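Side-chain contacts in AxyAgu115A (Amphibacillus xylanus NBRC 15112, PDB 6NPS), which probably removes alpha-linked glucuronic acid branches from arabinoglucuronoxylan as a GH115 alpha-glucuronidase: residues K188-G191 against E196-D199; M40-L45 against H129-L134; L500-K505 against Y556-Q561. The protein carries 3 engineered substitutions. One frame throughout, in Å; residues are numbered along the deposited sequence.

Contact 1. Residues K188-G191 against E196-D199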
loop_
_atom_site.group_PDB
_atom_site.type_symbol
_atom_site.label_atom_id
_atom_site.label_comp_id
_atom_site.label_asym_id
_atom_site.label_seq_id
_atom_site.Cartn_x
_atom_site.Cartn_y
_atom_site.Cartn_z
ATOM N N LYS A 188 2.479 -43.592 2.195
ATOM C CA LYS A 188 1.966 -44.125 0.932
ATOM C C LYS A 188 2.872 -45.206 0.344
ATOM O O LYS A 188 2.382 -46.231 -0.142
ATOM C CB LYS A 188 1.792 -42.992 -0.080
ATOM C CG LYS A 188 1.160 -43.431 -1.388
ATOM C CD LYS A 188 1.929 -42.837 -2.561
ATOM C CE LYS A 188 1.800 -43.632 -3.866
ATOM N NZ LYS A 188 0.666 -43.110 -4.727
ATOM N N ASN A 189 4.194 -44.988 0.347
ATOM C CA ASN A 189 5.108 -45.888 -0.347
ATOM C C ASN A 189 5.634 -47.024 0.527
ATOM O O ASN A 189 6.179 -47.994 -0.012
ATOM C CB ASN A 189 6.295 -45.103 -0.915
ATOM C CG ASN A 189 5.937 -44.319 -2.191
ATOM O OD1 ASN A 189 5.350 -44.862 -3.125
ATOM N ND2 ASN A 189 6.285 -43.035 -2.217
ATOM N N PHE A 190 5.511 -46.936 1.855
ATOM C CA PHE A 190 6.136 -47.952 2.704
ATOM C C PHE A 190 5.366 -48.283 3.965
ATOM O O PHE A 190 5.805 -49.176 4.704
ATOM C CB PHE A 190 7.563 -47.537 3.124
ATOM C CG PHE A 190 8.450 -47.157 1.984
ATOM C CD1 PHE A 190 9.066 -48.129 1.212
ATOM C CD2 PHE A 190 8.658 -45.820 1.669
ATOM C CE1 PHE A 190 9.869 -47.781 0.145
ATOM C CE2 PHE A 190 9.472 -45.461 0.602
ATOM C CZ PHE A 190 10.076 -46.448 -0.163
ATOM N N GLY A 191 4.269 -47.604 4.262
ATOM C CA GLY A 191 3.565 -47.838 5.514
ATOM C C GLY A 191 4.154 -47.175 6.749
ATOM O O GLY A 191 3.600 -47.348 7.840
ATOM N N GLU A 196 11.754 -50.958 5.882
ATOM C CA GLU A 196 11.600 -51.015 4.430
ATOM C C GLU A 196 11.923 -49.668 3.807
ATOM O O GLU A 196 12.646 -49.580 2.801
ATOM C CB GLU A 196 10.175 -51.440 4.073
ATOM C CG GLU A 196 9.888 -52.950 4.215
ATOM C CD GLU A 196 10.428 -53.573 5.516
ATOM O OE1 GLU A 196 10.019 -53.146 6.622
ATOM O OE2 GLU A 196 11.275 -54.490 5.426
ATOM N N MET A 197 11.404 -48.602 4.404
ATOM C CA MET A 197 11.737 -47.268 3.943
ATOM C C MET A 197 13.211 -46.950 4.191
ATOM O O MET A 197 13.910 -46.485 3.281
ATOM C CB MET A 197 10.811 -46.263 4.623
ATOM C CG MET A 197 10.980 -44.835 4.119
ATOM S SD MET A 197 12.219 -44.010 5.128
ATOM C CE MET A 197 11.185 -43.389 6.457
ATOM N N TYR A 198 13.727 -47.260 5.397
ATOM C CA TYR A 198 15.073 -46.815 5.746
ATOM C C TYR A 198 16.142 -47.526 4.940
ATOM O O TYR A 198 17.249 -46.999 4.817
ATOM C CB TYR A 198 15.365 -46.999 7.257
ATOM C CG TYR A 198 15.004 -45.711 8.009
ATOM C CD1 TYR A 198 15.757 -44.550 7.823
ATOM C CD2 TYR A 198 13.916 -45.662 8.853
ATOM C CE1 TYR A 198 15.429 -43.362 8.451
ATOM C CE2 TYR A 198 13.571 -44.487 9.518
ATOM C CZ TYR A 198 14.335 -43.332 9.302
ATOM O OH TYR A 198 14.025 -42.161 9.939
ATOM N N ASP A 199 15.844 -48.714 4.415
ATOM C CA ASP A 199 16.802 -49.390 3.550
ATOM C C ASP A 199 17.181 -48.501 2.359
ATOM O O ASP A 199 18.357 -48.411 1.996
ATOM C CB ASP A 199 16.226 -50.737 3.108
ATOM C CG ASP A 199 17.259 -51.614 2.429
ATOM O OD1 ASP A 199 17.054 -51.953 1.240
ATOM O OD2 ASP A 199 18.277 -51.954 3.066
#

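Contact 2. Residues M40-L45 against H129-L134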
loop_
_atom_site.group_PDB
_atom_site.type_symbol
_atom_site.label_atom_id
_atom_site.label_comp_id
_atom_site.label_asym_id
_atom_site.label_seq_id
_atom_site.Cartn_x
_atom_site.Cartn_y
_atom_site.Cartn_z
ATOM N N MET A 40 25.026 -56.485 -7.691
ATOM C CA MET A 40 24.581 -57.449 -8.699
ATOM C C MET A 40 23.343 -56.952 -9.412
ATOM O O MET A 40 23.165 -57.204 -10.615
ATOM C CB MET A 40 24.288 -58.809 -8.079
ATOM C CG MET A 40 25.533 -59.504 -7.544
ATOM S SD MET A 40 25.291 -61.254 -7.158
ATOM C CE MET A 40 23.524 -61.285 -6.819
ATOM N N HIS A 41 22.462 -56.260 -8.691
ATOM C CA HIS A 41 21.323 -55.680 -9.381
ATOM C C HIS A 41 21.772 -54.563 -10.328
ATOM O O HIS A 41 21.238 -54.443 -11.428
ATOM C CB HIS A 41 20.276 -55.181 -8.384
ATOM C CG HIS A 41 19.050 -54.673 -9.058
ATOM N ND1 HIS A 41 18.806 -53.326 -9.234
ATOM C CD2 HIS A 41 18.052 -55.327 -9.700
ATOM C CE1 HIS A 41 17.682 -53.172 -9.917
ATOM N NE2 HIS A 41 17.204 -54.371 -10.208
ATOM N N ASP A 42 22.780 -53.769 -9.936
ATOM C CA ASP A 42 23.350 -52.774 -10.844
ATOM C C ASP A 42 23.933 -53.434 -12.103
ATOM O O ASP A 42 23.760 -52.922 -13.218
ATOM C CB ASP A 42 24.418 -51.946 -10.117
ATOM C CG ASP A 42 23.866 -51.163 -8.889
ATOM O OD1 ASP A 42 22.630 -51.117 -8.664
ATOM O OD2 ASP A 42 24.693 -50.606 -8.131
ATOM N N VAL A 43 24.604 -54.580 -11.951
ATOM C CA VAL A 43 25.104 -55.296 -13.123
ATOM C C VAL A 43 23.948 -55.664 -14.053
ATOM O O VAL A 43 24.038 -55.507 -15.281
ATOM C CB VAL A 43 25.908 -56.533 -12.681
ATOM C CG1 VAL A 43 26.277 -57.433 -13.889
ATOM C CG2 VAL A 43 27.173 -56.090 -11.886
ATOM N N GLU A 44 22.849 -56.163 -13.488
ATOM C CA GLU A 44 21.681 -56.508 -14.300
ATOM C C GLU A 44 21.111 -55.290 -15.028
ATOM O O GLU A 44 20.622 -55.404 -16.159
ATOM C CB GLU A 44 20.602 -57.144 -13.425
ATOM C CG GLU A 44 19.328 -57.517 -14.167
ATOM C CD GLU A 44 18.230 -58.002 -13.221
ATOM O OE1 GLU A 44 17.087 -58.204 -13.695
ATOM O OE2 GLU A 44 18.510 -58.189 -12.007
ATOM N N LEU A 45 21.154 -54.112 -14.408
ATOM C CA LEU A 45 20.585 -52.950 -15.089
ATOM C C LEU A 45 21.443 -52.522 -16.263
ATOM O O LEU A 45 20.916 -51.997 -17.255
ATOM C CB LEU A 45 20.444 -51.780 -14.126
ATOM C CG LEU A 45 19.444 -51.955 -12.985
ATOM C CD1 LEU A 45 19.547 -50.734 -12.081
ATOM C CD2 LEU A 45 18.029 -52.107 -13.536
ATOM N N HIS A 129 32.186 -48.675 -5.829
ATOM C CA HIS A 129 33.125 -48.214 -6.854
ATOM C C HIS A 129 32.974 -49.038 -8.129
ATOM O O HIS A 129 33.026 -48.494 -9.241
ATOM C CB HIS A 129 34.558 -48.283 -6.320
ATOM C CG HIS A 129 35.553 -47.531 -7.140
ATOM N ND1 HIS A 129 35.669 -46.156 -7.104
ATOM C CD2 HIS A 129 36.505 -47.968 -8.004
ATOM C CE1 HIS A 129 36.649 -45.780 -7.909
ATOM N NE2 HIS A 129 37.163 -46.860 -8.477
ATOM N N LEU A 130 32.761 -50.353 -7.998
ATOM C CA LEU A 130 32.467 -51.142 -9.193
ATOM C C LEU A 130 31.221 -50.604 -9.884
ATOM O O LEU A 130 31.206 -50.388 -11.107
ATOM C CB LEU A 130 32.285 -52.621 -8.827
ATOM C CG LEU A 130 31.717 -53.497 -9.961
ATOM C CD1 LEU A 130 32.532 -53.350 -11.294
ATOM C CD2 LEU A 130 31.648 -54.995 -9.529
ATOM N N SER A 131 30.174 -50.341 -9.093
ATOM C CA SER A 131 28.935 -49.754 -9.610
ATOM C C SER A 131 29.193 -48.459 -10.376
ATOM O O SER A 131 28.668 -48.254 -11.489
ATOM C CB SER A 131 28.008 -49.527 -8.412
ATOM O OG SER A 131 26.667 -49.636 -8.801
ATOM N N GLU A 132 30.068 -47.619 -9.821
ATOM C CA GLU A 132 30.445 -46.353 -10.455
ATOM C C GLU A 132 31.154 -46.558 -11.801
ATOM O O GLU A 132 30.861 -45.856 -12.769
ATOM C CB GLU A 132 31.328 -45.528 -9.517
ATOM C CG GLU A 132 31.787 -44.203 -10.104
ATOM C CD GLU A 132 32.731 -43.454 -9.183
ATOM O OE1 GLU A 132 32.657 -43.666 -7.955
ATOM O OE2 GLU A 132 33.546 -42.653 -9.688
ATOM N N LYS A 133 32.081 -47.515 -11.863
ATOM C CA LYS A 133 32.768 -47.822 -13.116
ATOM C C LYS A 133 31.843 -48.444 -14.158
ATOM O O LYS A 133 32.101 -48.320 -15.359
ATOM C CB LYS A 133 33.952 -48.724 -12.829
ATOM C CG LYS A 133 35.095 -47.859 -12.454
ATOM C CD LYS A 133 36.307 -48.592 -12.059
ATOM C CE LYS A 133 37.454 -47.637 -12.263
ATOM N NZ LYS A 133 37.453 -47.005 -13.640
ATOM N N LEU A 134 30.777 -49.104 -13.736
ATOM C CA LEU A 134 29.785 -49.565 -14.688
ATOM C C LEU A 134 28.827 -48.470 -15.086
ATOM O O LEU A 134 27.907 -48.752 -15.858
ATOM C CB LEU A 134 28.984 -50.723 -14.128
ATOM C CG LEU A 134 29.859 -51.940 -13.837
ATOM C CD1 LEU A 134 29.036 -53.021 -13.186
ATOM C CD2 LEU A 134 30.425 -52.397 -15.137
#

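Contact 3. Residues L500-K505 against Y556-Q561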
loop_
_atom_site.group_PDB
_atom_site.type_symbol
_atom_site.label_atom_id
_atom_site.label_comp_id
_atom_site.label_asym_id
_atom_site.label_seq_id
_atom_site.Cartn_x
_atom_site.Cartn_y
_atom_site.Cartn_z
ATOM N N LEU A 500 26.109 -33.665 -25.830
ATOM C CA LEU A 500 26.915 -32.610 -25.225
ATOM C C LEU A 500 26.146 -31.293 -25.101
ATOM O O LEU A 500 26.172 -30.637 -24.043
ATOM C CB LEU A 500 28.195 -32.429 -26.037
ATOM C CG LEU A 500 29.128 -31.396 -25.431
ATOM C CD1 LEU A 500 30.550 -31.933 -25.477
ATOM C CD2 LEU A 500 28.980 -30.054 -26.179
ATOM N N GLU A 501 25.462 -30.874 -26.180
ATOM C CA GLU A 501 24.731 -29.615 -26.156
ATOM C C GLU A 501 23.571 -29.667 -25.156
ATOM O O GLU A 501 23.275 -28.668 -24.483
ATOM C CB GLU A 501 24.223 -29.285 -27.572
ATOM C CG GLU A 501 23.002 -28.380 -27.609
ATOM C CD GLU A 501 22.411 -28.220 -29.011
ATOM O OE1 GLU A 501 21.476 -27.396 -29.182
ATOM O OE2 GLU A 501 22.875 -28.931 -29.934
ATOM N N GLN A 502 22.896 -30.819 -25.051
ATOM C CA GLN A 502 21.819 -30.952 -24.069
ATOM C C GLN A 502 22.354 -30.909 -22.640
ATOM O O GLN A 502 21.718 -30.321 -21.743
ATOM C CB GLN A 502 21.036 -32.237 -24.320
ATOM C CG GLN A 502 20.306 -32.206 -25.666
ATOM C CD GLN A 502 19.704 -33.531 -26.015
ATOM O OE1 GLN A 502 20.383 -34.565 -25.977
ATOM N NE2 GLN A 502 18.408 -33.527 -26.343
ATOM N N LYS A 503 23.510 -31.531 -22.398
ATOM C CA LYS A 503 24.096 -31.482 -21.060
ATOM C C LYS A 503 24.519 -30.074 -20.694
ATOM O O LYS A 503 24.434 -29.701 -19.517
ATOM C CB LYS A 503 25.272 -32.450 -20.950
ATOM C CG LYS A 503 24.786 -33.862 -20.822
ATOM C CD LYS A 503 25.889 -34.888 -20.682
ATOM C CE LYS A 503 26.679 -34.989 -21.975
ATOM N NZ LYS A 503 27.419 -36.287 -22.064
ATOM N N ASP A 504 24.922 -29.248 -21.664
ATOM C CA ASP A 504 25.233 -27.887 -21.251
ATOM C C ASP A 504 23.962 -27.105 -20.978
ATOM O O ASP A 504 23.978 -26.150 -20.203
ATOM C CB ASP A 504 26.094 -27.145 -22.264
ATOM C CG ASP A 504 26.715 -25.865 -21.660
ATOM O OD1 ASP A 504 27.808 -25.946 -21.041
ATOM O OD2 ASP A 504 26.104 -24.780 -21.776
ATOM N N LYS A 505 22.850 -27.477 -21.603
ATOM C CA LYS A 505 21.598 -26.840 -21.239
ATOM C C LYS A 505 21.189 -27.239 -19.821
ATOM O O LYS A 505 20.730 -26.387 -19.046
ATOM C CB LYS A 505 20.523 -27.195 -22.262
ATOM C CG LYS A 505 20.743 -26.472 -23.619
ATOM C CD LYS A 505 19.733 -26.926 -24.663
ATOM C CE LYS A 505 19.989 -26.165 -25.967
ATOM N NZ LYS A 505 18.966 -26.520 -26.961
ATOM N N TYR A 556 12.415 -31.400 -21.656
ATOM C CA TYR A 556 11.215 -32.163 -21.290
ATOM C C TYR A 556 10.670 -32.922 -22.495
ATOM O O TYR A 556 10.290 -34.092 -22.383
ATOM C CB TYR A 556 10.173 -31.167 -20.730
ATOM C CG TYR A 556 8.869 -31.713 -20.204
ATOM C CD1 TYR A 556 7.809 -31.968 -21.062
ATOM C CD2 TYR A 556 8.660 -31.895 -18.836
ATOM C CE1 TYR A 556 6.596 -32.431 -20.583
ATOM C CE2 TYR A 556 7.442 -32.370 -18.336
ATOM C CZ TYR A 556 6.426 -32.642 -19.211
ATOM O OH TYR A 556 5.218 -33.113 -18.747
ATOM N N GLN A 557 10.658 -32.278 -23.663
ATOM C CA GLN A 557 10.169 -32.942 -24.858
ATOM C C GLN A 557 11.214 -33.839 -25.504
ATOM O O GLN A 557 10.856 -34.790 -26.209
ATOM C CB GLN A 557 9.669 -31.980 -25.894
ATOM C CG GLN A 557 8.602 -32.757 -26.626
ATOM C CD GLN A 557 8.088 -32.078 -27.858
ATOM O OE1 GLN A 557 8.687 -32.173 -28.934
ATOM N NE2 GLN A 557 7.001 -31.331 -27.706
ATOM N N GLU A 558 12.504 -33.553 -25.317
ATOM C CA GLU A 558 13.539 -34.373 -25.979
ATOM C C GLU A 558 13.924 -35.630 -25.197
ATOM O O GLU A 558 14.271 -36.642 -25.810
ATOM C CB GLU A 558 14.784 -33.527 -26.253
ATOM C CG GLU A 558 14.536 -32.518 -27.372
ATOM C CD GLU A 558 15.457 -31.308 -27.300
ATOM O OE1 GLU A 558 15.149 -30.291 -27.965
ATOM O OE2 GLU A 558 16.490 -31.380 -26.592
ATOM N N VAL A 559 13.868 -35.609 -23.863
ATOM C CA VAL A 559 14.296 -36.788 -23.101
ATOM C C VAL A 559 13.450 -38.001 -23.473
ATOM O O VAL A 559 12.243 -37.894 -23.701
ATOM C CB VAL A 559 14.251 -36.507 -21.587
ATOM C CG1 VAL A 559 12.814 -36.285 -21.104
ATOM C CG2 VAL A 559 14.957 -37.655 -20.786
ATOM N N ASP A 560 14.088 -39.162 -23.578
ATOM C CA ASP A 560 13.353 -40.383 -23.894
ATOM C C ASP A 560 12.530 -40.855 -22.691
ATOM O O ASP A 560 12.785 -40.478 -21.541
ATOM C CB ASP A 560 14.311 -41.487 -24.343
ATOM C CG ASP A 560 15.255 -41.909 -23.240
ATOM O OD1 ASP A 560 14.883 -42.813 -22.466
ATOM O OD2 ASP A 560 16.356 -41.326 -23.131
ATOM N N GLN A 561 11.540 -41.712 -22.976
ATOM C CA GLN A 561 10.597 -42.191 -21.957
ATOM C C GLN A 561 11.304 -42.849 -20.780
ATOM O O GLN A 561 10.901 -42.666 -19.625
ATOM C CB GLN A 561 9.642 -43.196 -22.591
ATOM C CG GLN A 561 10.440 -44.326 -23.234
ATOM C CD GLN A 561 9.705 -45.084 -24.297
ATOM O OE1 GLN A 561 8.704 -45.763 -24.053
ATOM N NE2 GLN A 561 10.172 -44.919 -25.513
HETATM O O HOH W 1 19.123 -29.214 -27.010
#

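Contact 1. Residues K188-G191 against E196-D199
The ring of Phe190 lies against the backbone and the first side-chain carbons of Met197, at the tight corner where helix 181-190 hands over to helix 195-207. In the TIM-barrel fold of the family this helix pair belongs to the beta-alpha-beta crossover between strands 170-174 and 212-214, neighbours in the parallel sheet. The evidence for a CH-pi contact is direct: Met197 CA stands 3.9 Å from the ring centroid and only 16° off the ring normal. Beside it, Met197 CG comes within 3.5 Å of Phe190 CD2, the two side chains crossing at about a right angle. CB of Met197 faces Phe190 CG and CD2, and a chi1 of -175° (CG anti to N) carries CG on to CD2, before the chain bends away to bring CE over a face of Tyr198. Asn189 CB sits over the opposite face of the Phe190 ring, toward its rim, 3.4 Å above the plane, so the ring has a neighbour on each face. A serine in place of Phe190 would probably open a gap at the corner, with Met197 CA and CG losing their aromatic cover. Further out, Trp185 meets the Phe190 ring edge-to-face, and Met197 also touches Phe182 and Trp185 of the first helix. The turn itself is shaped by Gly191, whose positive phi (79°) would press a side chain against the carbonyl O of Phe190. Asn194 spans the corner with both ends of its amide, OD1 accepting from Met197 N and ND2 donating to Phe190 O.

Contact 2. Residues M40-L45 against H129-L134
Val43 and Leu134 supply the apolar part of this buried contact, CG2 of Val43 lying 3.8 Å from CD1 of Leu134. The Leu134 side chain sets out toward the neighbouring helix with CG anti to its carbonyl carbon (chi1 -62°), and its CD1 branch does the touching. Val43 answers with the methyl likewise anti to the carbonyl carbon, while CG1 lies anti to the backbone N. Leu134 also rests on Val46, about one turn beyond Val43 on helix 30-47.

Helices 30-47 and 120-133 lie side by side and run in roughly the same direction: Asp42 faces Ser131, their CA atoms 6.5 Å apart, and Val43 faces Leu134, so both chains advance together. The second helix packs on the mixed sheet of strands 64-69, 97-106, 109-117 and 160-162: Leu130 reaches Phe99, Leu113 and Ile115 there, and Val39 on the first helix.

The polar part centres on Arg207, whose NH1 forms a salt bridge with Asp42 OD2 and a weak hydrogen bond with Ser131 OG. Carboxylate and hydroxyl therefore gather at one guanidinium nitrogen, but the modelled 2.3 Å between Asp42 OD2 and Ser131 OG is too short to be trusted. Val136 touches both side chains.

Contact 3. Residues L500-K505 against Y556-Q561
Gln502 and Glu558 reach across from their helices and join by one direct hydrogen bond, NE2 of Gln502 donating to OE2 of Glu558 over 2.9 Å. The N-H...O angle is 162°, and the acceptor lies almost exactly in the amide plane, so the donor side is well aimed. The acceptor side is less regular: NE2 comes to the anti side of OE2 and stands 32° out of the carboxylate plane. Both side chains are extended beyond CG. Gln502 leaves its helix with CG anti to the carbonyl carbon (chi1 -65°), a course that carries the amide outward to its partner. The other end of that amide is held too, since OE1 accepts from the backbone N of Asn499 just ahead of the helix; there is a bond at each end, which probably limits flipping of the amide.

Water-mediated contact is weaker. One water accepts from Lys505 NZ at 2.7 Å and donates a weak bond to Glu558 OE2 at 3.4 Å.

Salt bridges gather round Lys505. Its NZ makes a long, weak one with Glu501 OE1 at 3.5 Å, one turn back on its own helix, and a salt bridge with Glu554 OE1 of the facing helix. Lys505 NZ stays 5.5 Å from Glu558 OE1, where it may still temper the negative charge.

The start of helix 500-519 here meets the end of helix 537-558, the two running in roughly opposite senses, at a tilt. Beneath the polar surface Gln502 packs on Leu555, and Lys505 on Leu551 and Leu555, while Tyr556 and Val559 turn to helix 564-596.

In the fold
From the N terminus, contact 2 comes first: it brings helix 120-133 back to helix 30-47, with 83 residues between its two segments that include strands 64-69, 97-106 and 109-117. Contact 1 follows and closes the shortest loop, four residues between consecutive helices of the barrel domain. Contact 3 closes last, with 50 residues between segments 500-505 and 556-561. The three are in series, so none nests or crosses. Contacts 1 and 2 do not touch, their centres being about 24 Å apart, yet helix 195-207 reaches both, its Asp199 pairing with Lys38 of helix 30-47. Contact 3 lies in a separate helical region, about 12 Å from contact 2 and 18 Å from contact 1 by nearest atoms.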